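Local structure of hypothetical protein UNP Q5LQD5_SILPO (Silicibacter pomeroyi, 2IMH) at residues Thr4-Ala9 and Ile116-Met121. The protein is of unknown function and belongs to the DUF1028 family, with two antiparallel beta sheets packed face to face and helices over their outer sides. Sequence-based numbering, arbitrary orientation. Where two conformers were deposited one is given.
Sequences TFSILA and IASGNM
Thr4-Ala9 and Ile116-Asn120 are antiparallel neighbours inside a six-stranded sheet, flanked by strands 16-23 and 108-112. Thr4 with Asn120, Ser6 with Ser118 and Leu8 with Ile116 are the hydrogen-bonded pairs, each closed by two backbone bonds. The straightest is Leu8 N to Ile116 O, 2.9 Å with 172° at the hydrogen. Phe5 with Gly119 and Ile7 with Ala117 are the non-hydrogen-bonded pairs. At Phe5 and Gly119 the CA atoms are 4.1 Å apart, and Gly119 CA lies 3.0 Å from Thr4 O. Phe5 and Ile7 point to the side covered by helices 126-137 and 142-155.

The side chains of the hydrogen-bonded pairs share the other face, toward strand 40-45. Both serine hydroxyls sit between backbone N and carbonyl carbon (chi1 65° in Ser6, 60° in Ser118), which turns them to one water. The water donates to Ser6 OG at 2.8 Å and is hydrogen-bonded to Ser118 OG at 2.7 Å. Beside the serines, Leu8 and Ile116 run alongside each other, Leu8 CD1 meeting Ile116 CG2 at 4.0 Å. At the other end Asn120 lies alongside Thr4, its ND2 3.7 Å from Thr4 CB.

Phe5, Ile7 and Ala117 therefore make one face apolar, with the helices over Phe5 and Ile7. On the other face a buried polar patch lies next to the Leu8-Ile116 pair. There the water links both serines, Gln45 OE1 also holds Ser6 OG, Gln85 OE1 holds Asn120 ND2, and Thr4 OG1 pairs with Ser2 O.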
# COMPACT_ATOMS: atom_id res chain seq x y z
N THR A 4 -11.33 -7.74 -1.69
CA THR A 4 -10.16 -7.00 -1.17
C THR A 4 -8.88 -7.45 -1.83
O THR A 4 -8.60 -8.65 -1.89
CB THR A 4 -9.96 -7.25 0.35
OG1 THR A 4 -11.14 -6.86 1.06
CG2 THR A 4 -8.74 -6.47 0.89
N PHE A 5 -8.09 -6.50 -2.33
CA PHE A 5 -6.73 -6.85 -2.77
C PHE A 5 -5.79 -5.72 -2.46
O PHE A 5 -6.19 -4.55 -2.46
CB PHE A 5 -6.66 -7.28 -4.25
CG PHE A 5 -7.43 -6.40 -5.20
CD1 PHE A 5 -6.94 -5.14 -5.59
CD2 PHE A 5 -8.64 -6.85 -5.74
CE1 PHE A 5 -7.65 -4.36 -6.50
CE2 PHE A 5 -9.36 -6.08 -6.63
CZ PHE A 5 -8.87 -4.82 -7.02
N SER A 6 -4.55 -6.07 -2.14
CA SER A 6 -3.52 -5.07 -1.82
C SER A 6 -2.15 -5.50 -2.32
O SER A 6 -1.87 -6.70 -2.47
CB SER A 6 -3.46 -4.79 -0.32
OG SER A 6 -3.04 -5.92 0.42
N ILE A 7 -1.30 -4.53 -2.59
CA ILE A 7 0.05 -4.83 -3.04
C ILE A 7 1.00 -3.95 -2.27
O ILE A 7 0.69 -2.78 -2.06
CB ILE A 7 0.21 -4.62 -4.57
CG1 ILE A 7 1.61 -5.06 -5.02
CG2 ILE A 7 -0.15 -3.18 -5.00
CD1 ILE A 7 1.67 -5.40 -6.48
N LEU A 8 2.08 -4.54 -1.77
CA LEU A 8 3.20 -3.80 -1.15
C LEU A 8 4.41 -3.96 -2.04
O LEU A 8 4.65 -5.04 -2.57
CB LEU A 8 3.52 -4.33 0.24
CG LEU A 8 2.34 -4.46 1.22
CD1 LEU A 8 2.77 -5.15 2.53
CD2 LEU A 8 1.71 -3.10 1.47
N ALA A 9 5.21 -2.90 -2.18
CA ALA A 9 6.40 -3.01 -3.02
C ALA A 9 7.48 -2.05 -2.59
O ALA A 9 7.21 -1.03 -1.98
CB ALA A 9 6.04 -2.76 -4.49
N ILE A 116 4.77 -8.00 -2.46
CA ILE A 116 3.80 -9.05 -2.11
C ILE A 116 2.39 -8.54 -2.40
O ILE A 116 2.05 -7.40 -2.07
CB ILE A 116 3.96 -9.53 -0.63
CG1 ILE A 116 3.06 -10.73 -0.32
CG2 ILE A 116 3.69 -8.39 0.38
CD1 ILE A 116 3.40 -11.40 1.00
N ALA A 117 1.59 -9.39 -3.03
CA ALA A 117 0.19 -9.11 -3.29
C ALA A 117 -0.61 -10.05 -2.39
O ALA A 117 -0.22 -11.20 -2.21
CB ALA A 117 -0.11 -9.41 -4.74
N SER A 118 -1.72 -9.56 -1.82
CA SER A 118 -2.61 -10.44 -1.03
C SER A 118 -4.05 -10.00 -1.16
O SER A 118 -4.34 -8.85 -1.46
CB SER A 118 -2.19 -10.48 0.45
OG SER A 118 -2.23 -9.18 1.04
N GLY A 119 -4.98 -10.92 -0.94
CA GLY A 119 -6.38 -10.53 -1.05
C GLY A 119 -7.30 -11.60 -0.54
O GLY A 119 -6.86 -12.71 -0.22
N ASN A 120 -8.58 -11.26 -0.47
CA ASN A 120 -9.60 -12.23 -0.06
C ASN A 120 -10.94 -11.85 -0.69
O ASN A 120 -11.10 -10.75 -1.24
CB ASN A 120 -9.70 -12.35 1.47
CG ASN A 120 -10.10 -11.03 2.14
OD1 ASN A 120 -11.28 -10.78 2.36
ND2 ASN A 120 -9.11 -10.20 2.48
N MSE A 121 -11.89 -12.78 -0.62
CA MSE A 121 -13.16 -12.62 -1.33
C MSE A 121 -12.93 -12.33 -2.83
O MSE A 121 -13.65 -11.53 -3.44
CB MSE A 121 -14.01 -11.53 -0.66
CG MSE A 121 -15.44 -11.39 -1.17
SE MSE A 121 -16.46 -13.05 -1.05
CE MSE A 121 -16.30 -13.67 -2.90
O HOH W 1 -0.59 -7.18 0.37